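Side-chain contacts in ureidoglycolate hydrolase (PDB 4PXE), which hydrolyses (S)-ureidoglycolate to glyoxylate, ammonium and carbon dioxide with the help of two manganese ions, a step in plant purine breakdown: residues I24-S29 with R51-N56; R66-A69 with I73-K76; G75-L80 with E113-L118; R127-I132 with L422-L427. All coordinates share one frame; numbering follows the deposited sequence. Where two conformers were deposited one is given.

Contact 1 (I24-S29 with R51-N56); sequences IDELSS and RRYVKN
Y53 reaches from its helix to E26 and L27 and supplies the largest share of the contact. Its CG stands anti to the backbone N (chi1 -177°), which carries the ring out towards the 24-29 segment. The phenol then donates from OH to E26 OE1 over 2.7 Å, meeting the oxygen on its anti side, somewhat out of the carboxylate plane. OE1 itself sits at the ring's edge, close to the ring plane, while the carboxylate plane stands almost perpendicular to the ring, 86° away. The aliphatic root of E26 lies alongside as well, CB 3.5 Å from Y53 OH. Tyrosine suits this place because one side chain serves two surroundings: the hydroxyl answers an exposed acid, and the root of the ring packs on buried leucine, L27 CD1 lying 3.6 Å from Y53 CD1. The two helices, 17-28 and 45-60, run roughly antiparallel, their local axes 150° apart and 10.9 Å distant, a spacing wide enough for an aromatic ring to bridge. V54 comes next, with CG2 just touching L27 CD1 at 4.5 Å. Its compact, branched side chain is buried, and it also meets V108 and I112 of helix 105-120, the helix on which L27 rests through V105.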
loop_
_atom_site.group_PDB
_atom_site.type_symbol
_atom_site.label_atom_id
_atom_site.label_comp_id
_atom_site.label_asym_id
_atom_site.label_seq_id
_atom_site.Cartn_x
_atom_site.Cartn_y
_atom_site.Cartn_z
ATOM N N ILE A 24 7.590 30.974 0.668
ATOM C CA ILE A 24 7.728 29.606 0.177
ATOM C C ILE A 24 7.987 28.667 1.351
ATOM O O ILE A 24 7.366 27.616 1.472
ATOM C CB ILE A 24 8.869 29.497 -0.873
ATOM C CG1 ILE A 24 8.465 30.190 -2.180
ATOM C CG2 ILE A 24 9.248 28.043 -1.136
ATOM C CD1 ILE A 24 7.724 29.292 -3.145
ATOM N N ASP A 25 8.885 29.072 2.238
ATOM C CA ASP A 25 9.227 28.246 3.392
ATOM C C ASP A 25 8.057 28.134 4.367
ATOM O O ASP A 25 7.766 27.044 4.857
ATOM C CB ASP A 25 10.459 28.813 4.104
ATOM C CG ASP A 25 11.708 28.732 3.256
ATOM O OD1 ASP A 25 11.743 27.900 2.328
ATOM O OD2 ASP A 25 12.651 29.504 3.527
ATOM N N GLU A 26 7.392 29.249 4.652
ATOM C CA GLU A 26 6.226 29.209 5.531
ATOM C C GLU A 26 5.129 28.302 4.985
ATOM O O GLU A 26 4.574 27.477 5.721
ATOM C CB GLU A 26 5.696 30.618 5.807
ATOM C CG GLU A 26 6.636 31.422 6.700
ATOM C CD GLU A 26 6.121 32.804 7.043
ATOM O OE1 GLU A 26 5.097 33.237 6.473
ATOM O OE2 GLU A 26 6.758 33.471 7.892
ATOM N N LEU A 27 4.830 28.426 3.696
ATOM C CA LEU A 27 3.795 27.576 3.111
ATOM C C LEU A 27 4.154 26.085 3.197
ATOM O O LEU A 27 3.283 25.233 3.389
ATOM C CB LEU A 27 3.497 27.983 1.667
ATOM C CG LEU A 27 2.137 27.497 1.161
ATOM C CD1 LEU A 27 1.004 28.281 1.816
ATOM C CD2 LEU A 27 2.044 27.596 -0.344
ATOM N N SER A 28 5.439 25.769 3.074
ATOM C CA SER A 28 5.883 24.381 3.110
ATOM C C SER A 28 5.661 23.718 4.469
ATOM O O SER A 28 5.707 22.487 4.571
ATOM C CB SER A 28 7.358 24.270 2.704
ATOM O OG SER A 28 8.228 24.643 3.763
ATOM N N SER A 29 5.422 24.525 5.504
ATOM C CA SER A 29 5.154 23.967 6.832
ATOM C C SER A 29 3.784 23.294 6.915
ATOM O O SER A 29 3.553 22.485 7.809
ATOM C CB SER A 29 5.273 25.048 7.909
ATOM O OG SER A 29 4.171 25.932 7.876
ATOM N N ARG A 51 -4.666 27.295 1.962
ATOM C CA ARG A 51 -5.645 28.193 1.327
ATOM C C ARG A 51 -5.795 29.486 2.122
ATOM O O ARG A 51 -5.841 30.573 1.551
ATOM C CB ARG A 51 -7.023 27.523 1.232
ATOM C CG ARG A 51 -7.111 26.321 0.301
ATOM C CD ARG A 51 -8.474 25.622 0.440
ATOM N NE ARG A 51 -8.478 24.426 -0.392
ATOM C CZ ARG A 51 -8.929 24.375 -1.638
ATOM N NH1 ARG A 51 -9.484 25.438 -2.198
ATOM N NH2 ARG A 51 -8.825 23.248 -2.322
ATOM N N ARG A 52 -5.886 29.349 3.441
ATOM C CA ARG A 52 -6.064 30.505 4.309
ATOM C C ARG A 52 -4.852 31.431 4.245
ATOM O O ARG A 52 -5.000 32.651 4.209
ATOM C CB ARG A 52 -6.353 30.055 5.743
ATOM C CG ARG A 52 -7.683 29.310 5.878
ATOM C CD ARG A 52 -7.850 28.680 7.250
ATOM N NE ARG A 52 -7.726 29.648 8.334
ATOM C CZ ARG A 52 -8.743 30.342 8.839
ATOM N NH1 ARG A 52 -9.965 30.177 8.353
ATOM N NH2 ARG A 52 -8.537 31.202 9.828
ATOM N N TYR A 53 -3.658 30.840 4.208
ATOM C CA TYR A 53 -2.421 31.604 4.122
ATOM C C TYR A 53 -2.407 32.426 2.835
ATOM O O TYR A 53 -2.110 33.618 2.855
ATOM C CB TYR A 53 -1.224 30.644 4.175
ATOM C CG TYR A 53 0.135 31.307 4.164
ATOM C CD1 TYR A 53 0.746 31.651 2.965
ATOM C CD2 TYR A 53 0.819 31.564 5.344
ATOM C CE1 TYR A 53 2.002 32.247 2.944
ATOM C CE2 TYR A 53 2.075 32.159 5.332
ATOM C CZ TYR A 53 2.656 32.496 4.125
ATOM O OH TYR A 53 3.900 33.085 4.102
ATOM N N VAL A 54 -2.765 31.793 1.721
ATOM C CA VAL A 54 -2.806 32.478 0.434
ATOM C C VAL A 54 -3.889 33.567 0.369
ATOM O O VAL A 54 -3.641 34.675 -0.110
ATOM C CB VAL A 54 -2.975 31.472 -0.736
ATOM C CG1 VAL A 54 -3.217 32.209 -2.037
ATOM C CG2 VAL A 54 -1.734 30.589 -0.855
ATOM N N LYS A 55 -5.086 33.257 0.857
ATOM C CA LYS A 55 -6.160 34.247 0.877
ATOM C C LYS A 55 -5.775 35.481 1.704
ATOM O O LYS A 55 -6.110 36.606 1.331
ATOM C CB LYS A 55 -7.472 33.620 1.366
ATOM C CG LYS A 55 -8.173 32.805 0.276
ATOM C CD LYS A 55 -9.504 32.208 0.733
ATOM C CE LYS A 55 -9.303 31.001 1.636
ATOM N NZ LYS A 55 -10.618 30.451 2.131
ATOM N N ASN A 56 -5.058 35.265 2.806
ATOM C CA ASN A 56 -4.555 36.367 3.623
ATOM C C ASN A 56 -3.600 37.257 2.830
ATOM O O ASN A 56 -3.717 38.487 2.844
ATOM C CB ASN A 56 -3.901 35.834 4.902
ATOM C CG ASN A 56 -3.370 36.937 5.790
ATOM O OD1 ASN A 56 -2.162 37.081 5.961
ATOM N ND2 ASN A 56 -4.275 37.725 6.364
#

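Contact 2 (R66-A69 with I73-K76); sequences REDA and IFGK
R66 lays its guanidinium flat over one face of the F74 ring, the planes only 12° apart and the centres 4.0 Å from each other, a stacked cation-pi contact. NH1 comes closest, 3.5 Å from F74 CG. The R66 chain is bent at chi3 (-101°), which folds its end back over the neighbouring strand. Beneath the stack the backbones form an antiparallel hydrogen-bonded pair: R66 N donates to F74 O at 2.9 Å and F74 N to R66 O at 2.8 Å. This is the tight part, where a long arginine, itself exposed, shields a buried phenylalanine. On the opposite face E67 and I73, a non-hydrogen-bonded pair, touch less extensively. Their side chains run alongside each other, with E67 OE1 3.4 Å from I73 CG1, yet the glutamate's polar end belongs to Y183 and K55. D68 brings OD2 to the edge of the F74 ring, 3.8 Å from CE1, while N72 and the backbone N of V70 hold its carboxylate in the turn. The strands make a beta hairpin, 64-67 and 73-77, whose second strand pairs onward with 129-133. Helix 45-60 covers the I73 face, and L152 of helix 147-152 meets F74 and D68.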
loop_
_atom_site.group_PDB
_atom_site.type_symbol
_atom_site.label_atom_id
_atom_site.label_comp_id
_atom_site.label_asym_id
_atom_site.label_seq_id
_atom_site.Cartn_x
_atom_site.Cartn_y
_atom_site.Cartn_z
ATOM N N ARG A 66 -12.569 36.009 -4.017
ATOM C CA ARG A 66 -13.778 35.195 -4.086
ATOM C C ARG A 66 -13.425 33.745 -4.348
ATOM O O ARG A 66 -12.317 33.441 -4.788
ATOM C CB ARG A 66 -14.709 35.699 -5.181
ATOM C CG ARG A 66 -14.070 35.788 -6.542
ATOM C CD ARG A 66 -15.077 36.192 -7.607
ATOM N NE ARG A 66 -15.513 35.020 -8.353
ATOM C CZ ARG A 66 -15.007 34.656 -9.526
ATOM N NH1 ARG A 66 -14.065 35.395 -10.107
ATOM N NH2 ARG A 66 -15.458 33.565 -10.121
ATOM N N GLU A 67 -14.365 32.856 -4.046
ATOM C CA GLU A 67 -14.193 31.426 -4.270
ATOM C C GLU A 67 -15.402 30.857 -4.977
ATOM O O GLU A 67 -16.528 31.314 -4.763
ATOM C CB GLU A 67 -14.015 30.686 -2.950
ATOM C CG GLU A 67 -12.784 31.072 -2.180
ATOM C CD GLU A 67 -12.581 30.204 -0.965
ATOM O OE1 GLU A 67 -12.124 29.049 -1.115
ATOM O OE2 GLU A 67 -12.884 30.667 0.147
ATOM N N ASP A 68 -15.178 29.857 -5.820
ATOM C CA ASP A 68 -16.297 29.200 -6.484
ATOM C C ASP A 68 -16.708 27.925 -5.744
ATOM O O ASP A 68 -16.200 27.635 -4.658
ATOM C CB ASP A 68 -16.039 28.970 -7.987
ATOM C CG ASP A 68 -14.922 27.960 -8.270
ATOM O OD1 ASP A 68 -14.569 27.176 -7.371
ATOM O OD2 ASP A 68 -14.424 27.969 -9.422
ATOM N N ALA A 69 -17.636 27.177 -6.334
ATOM C CA ALA A 69 -18.265 26.051 -5.647
ATOM C C ALA A 69 -17.301 24.936 -5.226
ATOM O O ALA A 69 -17.575 24.199 -4.279
ATOM C CB ALA A 69 -19.398 25.490 -6.496
ATOM N N ILE A 73 -9.900 29.799 -6.083
ATOM C CA ILE A 73 -9.828 31.077 -5.382
ATOM C C ILE A 73 -9.345 32.154 -6.343
ATOM O O ILE A 73 -8.398 31.934 -7.094
ATOM C CB ILE A 73 -8.905 30.959 -4.153
ATOM C CG1 ILE A 73 -9.526 29.986 -3.143
ATOM C CG2 ILE A 73 -8.679 32.308 -3.500
ATOM C CD1 ILE A 73 -8.604 29.525 -2.032
ATOM N N PHE A 74 -10.008 33.311 -6.333
ATOM C CA PHE A 74 -9.738 34.368 -7.290
ATOM C C PHE A 74 -9.420 35.651 -6.537
ATOM O O PHE A 74 -10.100 35.977 -5.566
ATOM C CB PHE A 74 -10.964 34.600 -8.188
ATOM C CG PHE A 74 -11.387 33.387 -8.979
ATOM C CD1 PHE A 74 -12.186 32.409 -8.402
ATOM C CD2 PHE A 74 -10.994 33.230 -10.300
ATOM C CE1 PHE A 74 -12.581 31.290 -9.125
ATOM C CE2 PHE A 74 -11.386 32.110 -11.035
ATOM C CZ PHE A 74 -12.180 31.142 -10.443
ATOM N N GLY A 75 -8.386 36.365 -6.972
ATOM C CA GLY A 75 -8.011 37.636 -6.368
ATOM C C GLY A 75 -7.832 38.693 -7.435
ATOM O O GLY A 75 -6.871 38.650 -8.207
ATOM N N LYS A 76 -8.759 39.648 -7.498
ATOM C CA LYS A 76 -8.757 40.628 -8.583
ATOM C C LYS A 76 -8.296 42.034 -8.184
ATOM O O LYS A 76 -8.662 42.550 -7.128
ATOM C CB LYS A 76 -10.149 40.723 -9.228
ATOM C CG LYS A 76 -10.237 41.753 -10.343
ATOM C CD LYS A 76 -11.588 41.768 -11.042
ATOM C CE LYS A 76 -11.728 40.618 -12.024
ATOM N NZ LYS A 76 -12.971 40.761 -12.872
#

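Contact 3 (G75-L80 with E113-L118)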
loop_
_atom_site.group_PDB
_atom_site.type_symbol
_atom_site.label_atom_id
_atom_site.label_comp_id
_atom_site.label_asym_id
_atom_site.label_seq_id
_atom_site.Cartn_x
_atom_site.Cartn_y
_atom_site.Cartn_z
ATOM N N GLY A 75 -8.386 36.365 -6.972
ATOM C CA GLY A 75 -8.011 37.636 -6.368
ATOM C C GLY A 75 -7.832 38.693 -7.435
ATOM O O GLY A 75 -6.871 38.650 -8.207
ATOM N N LYS A 76 -8.759 39.648 -7.498
ATOM C CA LYS A 76 -8.757 40.628 -8.583
ATOM C C LYS A 76 -8.296 42.034 -8.184
ATOM O O LYS A 76 -8.662 42.550 -7.128
ATOM C CB LYS A 76 -10.149 40.723 -9.228
ATOM C CG LYS A 76 -10.237 41.753 -10.343
ATOM C CD LYS A 76 -11.588 41.768 -11.042
ATOM C CE LYS A 76 -11.728 40.618 -12.024
ATOM N NZ LYS A 76 -12.971 40.761 -12.872
ATOM N N TRP A 77 -7.470 42.620 -9.043
ATOM C CA TRP A 77 -7.136 44.036 -8.980
ATOM C C TRP A 77 -7.953 44.701 -10.086
ATOM O O TRP A 77 -7.700 44.475 -11.271
ATOM C CB TRP A 77 -5.627 44.211 -9.201
ATOM C CG TRP A 77 -5.096 45.620 -9.210
ATOM C CD1 TRP A 77 -5.788 46.774 -8.979
ATOM C CD2 TRP A 77 -3.745 46.012 -9.481
ATOM N NE1 TRP A 77 -4.946 47.860 -9.083
ATOM C CE2 TRP A 77 -3.686 47.418 -9.393
ATOM C CE3 TRP A 77 -2.577 45.306 -9.792
ATOM C CZ2 TRP A 77 -2.507 48.132 -9.604
ATOM C CZ3 TRP A 77 -1.409 46.012 -10.003
ATOM C CH2 TRP A 77 -1.382 47.413 -9.911
ATOM N N ASP A 78 -8.952 45.494 -9.694
ATOM C CA ASP A 78 -9.863 46.118 -10.652
ATOM C C ASP A 78 -9.149 47.157 -11.504
ATOM O O ASP A 78 -8.462 48.034 -10.983
ATOM C CB ASP A 78 -11.026 46.809 -9.933
ATOM C CG ASP A 78 -11.917 45.844 -9.189
ATOM O OD1 ASP A 78 -12.477 46.258 -8.152
ATOM O OD2 ASP A 78 -12.073 44.685 -9.635
ATOM N N GLY A 79 -9.324 47.061 -12.814
ATOM C CA GLY A 79 -8.712 48.004 -13.729
ATOM C C GLY A 79 -9.593 49.215 -13.995
ATOM O O GLY A 79 -10.714 49.310 -13.490
ATOM N N LEU A 80 -9.067 50.132 -14.802
ATOM C CA LEU A 80 -9.788 51.337 -15.217
ATOM C C LEU A 80 -10.995 50.987 -16.074
ATOM O O LEU A 80 -11.982 51.727 -16.103
ATOM C CB LEU A 80 -8.855 52.261 -15.999
ATOM C CG LEU A 80 -7.752 52.967 -15.213
ATOM C CD1 LEU A 80 -6.763 53.641 -16.159
ATOM C CD2 LEU A 80 -8.353 53.976 -14.251
ATOM N N GLU A 113 3.162 38.294 -5.523
ATOM C CA GLU A 113 4.310 39.194 -5.512
ATOM C C GLU A 113 4.335 40.077 -6.763
ATOM O O GLU A 113 4.691 41.247 -6.684
ATOM C CB GLU A 113 5.631 38.427 -5.341
ATOM C CG GLU A 113 6.895 39.309 -5.354
ATOM C CD GLU A 113 6.993 40.289 -4.180
ATOM O OE1 GLU A 113 6.217 40.179 -3.202
ATOM O OE2 GLU A 113 7.870 41.184 -4.235
ATOM N N ALA A 114 3.921 39.539 -7.906
ATOM C CA ALA A 114 3.839 40.334 -9.126
ATOM C C ALA A 114 2.857 41.499 -8.990
ATOM O O ALA A 114 3.131 42.612 -9.465
ATOM C CB ALA A 114 3.446 39.449 -10.303
ATOM N N ILE A 115 1.726 41.263 -8.332
ATOM C CA ILE A 115 0.767 42.334 -8.059
ATOM C C ILE A 115 1.408 43.401 -7.178
ATOM O O ILE A 115 1.321 44.599 -7.457
ATOM C CB ILE A 115 -0.501 41.796 -7.365
ATOM C CG1 ILE A 115 -1.294 40.914 -8.325
ATOM C CG2 ILE A 115 -1.372 42.936 -6.870
ATOM C CD1 ILE A 115 -1.766 41.610 -9.553
ATOM N N ASN A 116 2.055 42.963 -6.109
ATOM C CA ASN A 116 2.721 43.887 -5.196
ATOM C C ASN A 116 3.839 44.689 -5.867
ATOM O O ASN A 116 3.988 45.890 -5.614
ATOM C CB ASN A 116 3.205 43.140 -3.951
ATOM C CG ASN A 116 2.044 42.714 -3.054
ATOM O OD1 ASN A 116 1.075 43.460 -2.894
ATOM N ND2 ASN A 116 2.133 41.524 -2.479
ATOM N N VAL A 117 4.588 44.035 -6.751
ATOM C CA VAL A 117 5.623 44.683 -7.550
ATOM C C VAL A 117 5.024 45.797 -8.419
ATOM O O VAL A 117 5.526 46.929 -8.443
ATOM C CB VAL A 117 6.344 43.654 -8.460
ATOM C CG1 VAL A 117 7.112 44.345 -9.587
ATOM C CG2 VAL A 117 7.264 42.736 -7.637
ATOM N N LEU A 118 3.938 45.487 -9.121
ATOM C CA LEU A 118 3.272 46.459 -9.982
ATOM C C LEU A 118 2.698 47.625 -9.181
ATOM O O LEU A 118 2.780 48.788 -9.605
ATOM C CB LEU A 118 2.167 45.776 -10.785
ATOM C CG LEU A 118 2.663 44.903 -11.939
ATOM C CD1 LEU A 118 1.487 44.159 -12.575
ATOM C CD2 LEU A 118 3.425 45.729 -12.978
#
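W77 packs the rim of its indole against I115 and L118 in a purely apolar strand-to-helix contact, where the end of strand 73-77 meets helix 105-120, well away from the manganese site. Both aliphatic partners lie at the edge of the ring system, near its plane. I115 CD1 approaches W77 CE3 to 3.8 Å, with CG2 of the same isoleucine close behind. L118 meets the next corner of the ring through CB, 3.7 Å from W77 CZ3. Two torsions aim the indole: CG is anti to the backbone N (chi1 178°), and chi2 near 3° turns CD1 back beside CA, swinging the six-membered ring outward to the helix. The long, flat indole suits the place because its six-membered ring carries the contact from strand to helix, the CA atoms of W77 and I115 being 8.1 Å apart. I115 and L118, three residues apart, present themselves on one side of the helix, and both are buried. K119, the next residue of that helix, makes a cation-pi contact with W77, while I115 and L118 also rest on I131 and L129 of the adjoining strand. Such layering of a helix on a beta-sheet is the construction of the alpha/beta catalytic domain in the M20 peptidase family.

Contact 4 (R127-I132 with L422-L427)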
loop_
_atom_site.group_PDB
_atom_site.type_symbol
_atom_site.label_atom_id
_atom_site.label_comp_id
_atom_site.label_asym_id
_atom_site.label_seq_id
_atom_site.Cartn_x
_atom_site.Cartn_y
_atom_site.Cartn_z
ATOM N N ARG A 127 -7.280 46.760 -18.304
ATOM C CA ARG A 127 -7.934 45.504 -17.959
ATOM C C ARG A 127 -7.557 45.101 -16.547
ATOM O O ARG A 127 -6.406 45.277 -16.134
ATOM C CB ARG A 127 -7.488 44.387 -18.899
ATOM C CG ARG A 127 -7.905 44.601 -20.315
ATOM C CD ARG A 127 -7.504 43.427 -21.161
ATOM N NE ARG A 127 -8.036 43.586 -22.506
ATOM C CZ ARG A 127 -7.451 44.326 -23.425
ATOM N NH1 ARG A 127 -6.332 44.957 -23.109
ATOM N NH2 ARG A 127 -7.980 44.442 -24.640
ATOM N N SER A 128 -8.516 44.545 -15.813
ATOM C CA SER A 128 -8.251 44.045 -14.474
ATOM C C SER A 128 -7.238 42.922 -14.545
ATOM O O SER A 128 -7.090 42.271 -15.583
ATOM C CB SER A 128 -9.534 43.521 -13.831
ATOM O OG SER A 128 -10.482 44.574 -13.710
ATOM N N LEU A 129 -6.535 42.716 -13.440
ATOM C CA LEU A 129 -5.679 41.548 -13.295
ATOM C C LEU A 129 -6.300 40.627 -12.263
ATOM O O LEU A 129 -6.791 41.085 -11.233
ATOM C CB LEU A 129 -4.272 41.971 -12.863
ATOM C CG LEU A 129 -3.568 43.018 -13.731
ATOM C CD1 LEU A 129 -2.188 43.300 -13.163
ATOM C CD2 LEU A 129 -3.479 42.564 -15.181
ATOM N N GLU A 130 -6.278 39.321 -12.526
ATOM C CA GLU A 130 -6.861 38.382 -11.573
ATOM C C GLU A 130 -5.972 37.167 -11.348
ATOM O O GLU A 130 -5.566 36.504 -12.305
ATOM C CB GLU A 130 -8.268 37.961 -12.009
ATOM C CG GLU A 130 -9.035 37.184 -10.946
ATOM C CD GLU A 130 -10.536 37.135 -11.216
ATOM O OE1 GLU A 130 -10.933 36.795 -12.348
ATOM O OE2 GLU A 130 -11.314 37.449 -10.290
ATOM N N ILE A 131 -5.679 36.901 -10.078
ATOM C CA ILE A 131 -4.885 35.752 -9.682
ATOM C C ILE A 131 -5.814 34.595 -9.359
ATOM O O ILE A 131 -6.791 34.754 -8.622
ATOM C CB ILE A 131 -4.042 36.057 -8.440
ATOM C CG1 ILE A 131 -3.125 37.249 -8.700
ATOM C CG2 ILE A 131 -3.228 34.820 -8.040
ATOM C CD1 ILE A 131 -2.249 37.581 -7.523
ATOM N N ILE A 132 -5.501 33.425 -9.904
ATOM C CA ILE A 132 -6.281 32.225 -9.644
ATOM C C ILE A 132 -5.447 31.220 -8.866
ATOM O O ILE A 132 -4.363 30.820 -9.307
ATOM C CB ILE A 132 -6.760 31.551 -10.946
ATOM C CG1 ILE A 132 -7.548 32.531 -11.820
ATOM C CG2 ILE A 132 -7.609 30.334 -10.619
ATOM C CD1 ILE A 132 -7.906 31.975 -13.178
ATOM N N LEU A 422 5.597 42.290 -15.843
ATOM C CA LEU A 422 5.689 43.123 -17.035
ATOM C C LEU A 422 4.779 42.594 -18.138
ATOM O O LEU A 422 4.178 43.374 -18.877
ATOM C CB LEU A 422 7.148 43.204 -17.501
ATOM C CG LEU A 422 7.463 44.196 -18.619
ATOM C CD1 LEU A 422 6.898 45.595 -18.317
ATOM C CD2 LEU A 422 8.962 44.247 -18.813
ATOM N N THR A 423 4.657 41.276 -18.248
ATOM C CA THR A 423 3.753 40.692 -19.237
ATOM C C THR A 423 2.289 40.984 -18.887
ATOM O O THR A 423 1.497 41.331 -19.770
ATOM C CB THR A 423 3.970 39.161 -19.382
ATOM O OG1 THR A 423 5.348 38.893 -19.679
ATOM C CG2 THR A 423 3.115 38.610 -20.514
ATOM N N LEU A 424 1.929 40.875 -17.610
ATOM C CA LEU A 424 0.584 41.236 -17.147
ATOM C C LEU A 424 0.275 42.685 -17.499
ATOM O O LEU A 424 -0.826 42.995 -17.959
ATOM C CB LEU A 424 0.468 41.063 -15.630
ATOM C CG LEU A 424 0.375 39.636 -15.088
ATOM C CD1 LEU A 424 0.517 39.665 -13.578
ATOM C CD2 LEU A 424 -0.936 38.972 -15.499
ATOM N N ALA A 425 1.241 43.559 -17.239
ATOM C CA ALA A 425 1.084 44.992 -17.470
ATOM C C ALA A 425 0.859 45.261 -18.949
ATOM O O ALA A 425 -0.052 46.018 -19.323
ATOM C CB ALA A 425 2.320 45.735 -16.978
ATOM N N LYS A 426 1.689 44.653 -19.795
ATOM C CA LYS A 426 1.569 44.846 -21.238
ATOM C C LYS A 426 0.215 44.372 -21.750
ATOM O O LYS A 426 -0.441 45.059 -22.539
ATOM C CB LYS A 426 2.699 44.139 -21.983
ATOM C CG LYS A 426 4.072 44.740 -21.754
ATOM C CD LYS A 426 5.146 43.930 -22.472
ATOM C CE LYS A 426 6.518 44.574 -22.312
ATOM N NZ LYS A 426 6.568 45.963 -22.855
ATOM N N LEU A 427 -0.213 43.203 -21.305
ATOM C CA LEU A 427 -1.498 42.664 -21.729
ATOM C C LEU A 427 -2.670 43.496 -21.209
ATOM O O LEU A 427 -3.674 43.661 -21.905
ATOM C CB LEU A 427 -1.625 41.204 -21.300
ATOM C CG LEU A 427 -0.668 40.280 -22.051
ATOM C CD1 LEU A 427 -0.662 38.887 -21.436
ATOM C CD2 LEU A 427 -1.041 40.213 -23.531
#
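L427 O, a carbonyl oxygen near the end of helix 410-429, is approached by the side chain of R127, with NH1 at 3.2 Å and CD at 3.9 Å from it. The arginine runs extended beyond CG to get there, and its guanidinium meets the carbonyl obliquely. An anchor lies just beside: the carbonyl oxygen of R127 is hydrogen-bonded by the hydroxyl of S428, and the backbones of R127 and S428 are also bonded to each other, so the start of the 127-132 segment is tied to the last turns of the helix. Arginine suits the spot because it can place positive charge beside the carbonyl end of a helix, where it would probably be favoured electrostatically; F202 adds a cation-pi contact, and the terminal carboxylate of D430 a long, weak ion pair. Two residues further on, the contact turns apolar. L129 points its side chain at the helix, and CD2 lies 3.9 Å from L424 O and 4.2 Å from L424 CB, so one leucine methyl rests on the helix backbone and the root of another leucine. All four touching residues are buried. Strand 129-133 runs between strand 73-77, antiparallel to it, and the parallel strand 86-91; L129 and I131 also pack on helix 105-120, while helix 410-429 in turn meets helix 352-364 through T423, K426 and L427.

From the N terminus, contact 1 closes a loop between helices 17-28 and 45-60, and helix 45-60 leads directly into the hairpin of contact 2, which it also touches. Contact 3 opens on the strand where contact 2 ends, the two sharing G75 and K76, and carries the chain to helix 105-120. Strand 129-133 follows that helix and opens contact 4, the longest closure, which brings the C-terminal helix 410-429 back across nearly three hundred residues. Apart from the overlap of contacts 2 and 3, the four follow in series. The pairing of strands 73-77 and 129-133 links contacts 2, 3 and 4, and helix 45-60 joins them to contact 1 through I73 and E67.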